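Local coordinates for protein putative enoyl-CoA hydratase/isomerase (Acinetobacter baumannii, PDB 3FDU) that probably acts on enoyl-CoA thioesters as a hydratase or isomerase of the crotonase family, assembling from three copies of its chain, at residues Ala196-Leu199 against Thr200-Leu204; Leu207-Thr210 against Lys211-Lys215. The protein carries 4 engineered substitutions. One frame throughout, in Å; residues are numbered along the deposited sequence.

Interaction 1: residues Ala196-Leu199 against Thr200-Leu204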
# COMPACT_ATOMS: atom_id res chain seq x y z
N ALA A 196 0.51 -22.33 -12.04
CA ALA A 196 -0.47 -22.30 -13.13
C ALA A 196 -1.32 -23.62 -13.17
O ALA A 196 -2.51 -23.55 -13.41
CB ALA A 196 0.21 -22.11 -14.46
N GLN A 197 -0.68 -24.77 -12.94
CA GLN A 197 -1.39 -26.05 -12.94
C GLN A 197 -2.36 -26.11 -11.76
O GLN A 197 -3.49 -26.60 -11.91
CB GLN A 197 -0.40 -27.22 -12.82
CG GLN A 197 0.25 -27.66 -14.12
CD GLN A 197 1.51 -28.54 -13.91
OE1 GLN A 197 2.27 -28.81 -14.85
NE2 GLN A 197 1.73 -28.98 -12.67
N HIS A 198 -1.91 -25.66 -10.59
CA HIS A 198 -2.82 -25.59 -9.44
C HIS A 198 -4.04 -24.72 -9.76
O HIS A 198 -5.17 -25.11 -9.49
CB HIS A 198 -2.09 -25.07 -8.19
CG HIS A 198 -3.00 -24.82 -7.00
ND1 HIS A 198 -3.82 -25.79 -6.47
CD2 HIS A 198 -3.14 -23.74 -6.20
CE1 HIS A 198 -4.46 -25.30 -5.42
NE2 HIS A 198 -4.06 -24.06 -5.24
N LEU A 199 -3.83 -23.55 -10.36
CA LEU A 199 -4.96 -22.72 -10.72
C LEU A 199 -5.88 -23.38 -11.77
O LEU A 199 -7.10 -23.20 -11.69
CB LEU A 199 -4.52 -21.32 -11.20
CG LEU A 199 -3.80 -20.48 -10.13
CD1 LEU A 199 -3.48 -19.02 -10.64
CD2 LEU A 199 -4.64 -20.45 -8.88
N THR A 200 -5.33 -24.12 -12.74
CA THR A 200 -6.23 -24.73 -13.73
C THR A 200 -7.06 -25.84 -13.08
O THR A 200 -8.10 -26.23 -13.61
CB THR A 200 -5.51 -25.32 -14.95
OG1 THR A 200 -4.81 -26.50 -14.54
CG2 THR A 200 -4.53 -24.35 -15.51
N ALA A 201 -6.63 -26.39 -11.97
CA ALA A 201 -7.48 -27.39 -11.30
C ALA A 201 -8.63 -26.77 -10.46
O ALA A 201 -9.44 -27.51 -9.93
CB ALA A 201 -6.63 -28.34 -10.45
N LEU A 202 -8.69 -25.43 -10.35
CA LEU A 202 -9.73 -24.72 -9.57
C LEU A 202 -10.78 -24.23 -10.54
O LEU A 202 -10.53 -24.24 -11.74
CB LEU A 202 -9.15 -23.54 -8.73
CG LEU A 202 -8.07 -24.00 -7.70
CD1 LEU A 202 -7.30 -22.87 -6.90
CD2 LEU A 202 -8.69 -24.96 -6.70
N PRO A 203 -11.98 -23.86 -10.05
CA PRO A 203 -13.08 -23.50 -10.96
C PRO A 203 -12.80 -22.23 -11.71
O PRO A 203 -12.44 -21.20 -11.10
CB PRO A 203 -14.28 -23.29 -10.02
CG PRO A 203 -13.99 -24.16 -8.85
CD PRO A 203 -12.46 -24.01 -8.67
N LEU A 204 -12.95 -22.29 -13.03
CA LEU A 204 -12.74 -21.11 -13.84
C LEU A 204 -13.64 -19.94 -13.43
O LEU A 204 -13.21 -18.77 -13.45
CB LEU A 204 -12.97 -21.40 -15.34
CG LEU A 204 -12.86 -20.08 -16.16
CD1 LEU A 204 -11.80 -20.10 -17.30
CD2 LEU A 204 -14.19 -19.67 -16.71

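Interaction 2: residues Leu207-Thr210 against Lys211-Lys215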
# COMPACT_ATOMS: atom_id res chain seq x y z
N LEU A 207 -12.44 -18.15 -10.21
CA LEU A 207 -11.25 -17.36 -10.54
C LEU A 207 -11.57 -16.11 -11.32
O LEU A 207 -11.08 -15.02 -10.99
CB LEU A 207 -10.16 -18.23 -11.23
CG LEU A 207 -9.40 -19.16 -10.28
CD1 LEU A 207 -8.53 -20.21 -11.03
CD2 LEU A 207 -8.49 -18.41 -9.21
N LYS A 208 -12.39 -16.24 -12.36
CA LYS A 208 -12.79 -15.11 -13.16
C LYS A 208 -13.54 -14.08 -12.33
O LYS A 208 -13.30 -12.88 -12.43
CB LYS A 208 -13.70 -15.61 -14.29
CG LYS A 208 -14.11 -14.58 -15.30
CD LYS A 208 -14.77 -15.29 -16.53
CE LYS A 208 -15.06 -14.31 -17.65
NZ LYS A 208 -15.51 -13.04 -17.06
N GLN A 209 -14.49 -14.54 -11.52
CA GLN A 209 -15.30 -13.60 -10.72
C GLN A 209 -14.47 -12.91 -9.61
O GLN A 209 -14.69 -11.76 -9.26
CB GLN A 209 -16.44 -14.38 -10.08
CG GLN A 209 -17.17 -13.56 -9.10
CD GLN A 209 -17.99 -12.55 -9.82
OE1 GLN A 209 -19.10 -12.87 -10.31
NE2 GLN A 209 -17.48 -11.31 -9.92
N THR A 210 -13.55 -13.64 -9.01
CA THR A 210 -12.75 -13.09 -7.93
C THR A 210 -11.83 -11.98 -8.48
O THR A 210 -11.71 -10.90 -7.89
CB THR A 210 -11.88 -14.19 -7.34
OG1 THR A 210 -12.73 -15.20 -6.77
CG2 THR A 210 -10.93 -13.63 -6.26
N LYS A 211 -11.18 -12.30 -9.60
CA LYS A 211 -10.34 -11.32 -10.29
C LYS A 211 -11.14 -10.07 -10.75
O LYS A 211 -10.69 -8.91 -10.59
CB LYS A 211 -9.58 -11.97 -11.47
CG LYS A 211 -8.60 -10.93 -12.11
CD LYS A 211 -7.55 -11.57 -13.05
CE LYS A 211 -6.77 -10.47 -13.80
NZ LYS A 211 -5.65 -11.19 -14.60
N ALA A 212 -12.36 -10.27 -11.23
CA ALA A 212 -13.21 -9.16 -11.69
C ALA A 212 -13.54 -8.22 -10.53
O ALA A 212 -13.51 -6.98 -10.70
CB ALA A 212 -14.54 -9.70 -12.36
N LEU A 213 -13.85 -8.80 -9.35
CA LEU A 213 -14.08 -7.99 -8.14
C LEU A 213 -12.83 -7.22 -7.64
O LEU A 213 -12.93 -6.05 -7.22
CB LEU A 213 -14.58 -8.87 -7.01
CG LEU A 213 -16.08 -9.29 -7.12
CD1 LEU A 213 -16.35 -10.53 -6.22
CD2 LEU A 213 -17.03 -8.13 -6.79
N MET A 214 -11.68 -7.90 -7.65
CA MET A 214 -10.40 -7.23 -7.26
C MET A 214 -10.08 -6.08 -8.22
O MET A 214 -9.47 -5.06 -7.85
CB MET A 214 -9.25 -8.24 -7.25
CG MET A 214 -9.43 -9.45 -6.27
SD MET A 214 -8.08 -10.68 -6.29
CE MET A 214 -6.73 -9.64 -5.74
N LYS A 215 -10.48 -6.26 -9.48
CA LYS A 215 -10.23 -5.25 -10.49
C LYS A 215 -11.50 -4.47 -10.86
O LYS A 215 -11.72 -4.13 -12.03
CB LYS A 215 -9.54 -5.85 -11.73
CG LYS A 215 -8.30 -6.68 -11.29
CD LYS A 215 -7.37 -7.07 -12.50
CE LYS A 215 -6.60 -5.89 -13.02
NZ LYS A 215 -5.45 -6.39 -13.80

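Interaction 1: residues Ala196-Leu199 against Thr200-Leu204
Thr-200 meets the last turn of helix 188-200 through both its backbone and its hydroxyl. Its amide N donates to Ala-196 O, 3.0 Å away, in the i to i-4 pattern of an alpha-helix. Its OG1 donates to Gln-197 O at 2.9 Å; with OG1 lying between the backbone N and the carbonyl carbon (chi1 71°), the hydroxyl folds back onto the preceding turn. Gln-197 O is gripped a second time by Ala-201 N at 3.1 Å, and both donors come from the same face of its carbonyl plane. Ala-201 N also makes a weak bond to His-198 O. Leu-202 N then turns to Leu-199 O at 3.0 Å, an i to i-3 bond with a fairly straight N-H (158°), although the donor stands well above the carbonyl plane. The shift from i-4 to i-3 is consistent with the helix ending in a tighter, type I-like turn from Leu-199 to Leu-202.

Apolar contacts follow the same turn. Leu-202 lays CD1 over one face of the His-198 imidazole, 4.2 Å from the ring centroid and 25° off its normal, a CH-pi contact displaced toward the rim; the nearest ring atom is NE2, 3.8 Å from CD1. The same methyl meets Leu-199 CD2 at 4.1 Å.

Outside the turn, His-198 NE2 is hydrogen-bonded to Thr-166 O of the second subunit, where Phe-165 packs on both Leu-199 and Leu-202. Inward, Ala-196 and Thr-200 touch Val-15 and, with Leu-199, Val-52 of the sheet.

The chemistry implies a helix end where Ala-196, Gln-197 and Leu-199 O accept local bonds and His-198 O is only weakly engaged, while Leu-202 over the imidazole face and the neighbouring subunit at NE2 would together restrict the ring's rotation.

Interaction 2: residues Leu207-Thr210 against Lys211-Lys215
Gln-209 sends CG anti to its backbone N (chi1 171°) and then bends at chi2 (73°), which carries the amide along the helix toward Leu-213, one turn on. There NE2 comes to 3.7 Å from Leu-213 CG, with CD1 a little farther, so the amide nitrogen meets the leucine branch by van der Waals contact. Met-214 holds CG beside its backbone N (chi1 -60°), which turns the chain back toward Thr-210; the two side chains run side by side in the same direction, and Thr-210 CG2 lies 4.1 Å from Met-214 SD. Met-214 CG approaches Thr-210 O more closely, at 3.2 Å.

Four successive i to i-4 backbone bonds underlie these pairs. Lys-211 N reaches Leu-207 O at 3.1 Å and Ala-212 N reaches Lys-208 O at 3.0 Å; Leu-213 N and Met-214 N bind Gln-209 O and Thr-210 O in the same way. Their regularity shows alpha-helical geometry through Met-214, before Lys-215 leaves helical backbone angles. The Thr-210 hydroxyl is engaged one turn back, with Ser-206 O.

The faces of helix 204-214 have different neighbours. Lys-211 delivers NZ to a salt bridge with Asp-122 and a hydrogen bond to Lys-100 O, tying the helix to the loops leading into strands 102-106 and 123-126. Across the subunit boundary, Gln-209 packs on Ile-231 of helix 218-236 of the second subunit, and Leu-213 and Met-214 pack on Ser-148 and Val-152, respectively, of that subunit's helix 147-155.

Interactions 1 and 2 are consecutive along the chain, their centres about 14 Å apart, and join where Leu-207 CD1 meets Leu-199 O at 3.4 Å and Leu-202 CB at 4.1 Å. Interaction 1 is partly buried and lies where helix 188-200 ends; accordingly, its bonding is mixed, with a hydroxyl, a backbone bond spanning three residues instead of four and a ring contact. Interaction 2 is largely buried inside helix 204-214, where the backbone pattern is uniform and the side chains meet by van der Waals contact alone. Both border the second subunit, but interaction 1 adds a polar bond from its histidine, whereas 207-215 meets it by packing.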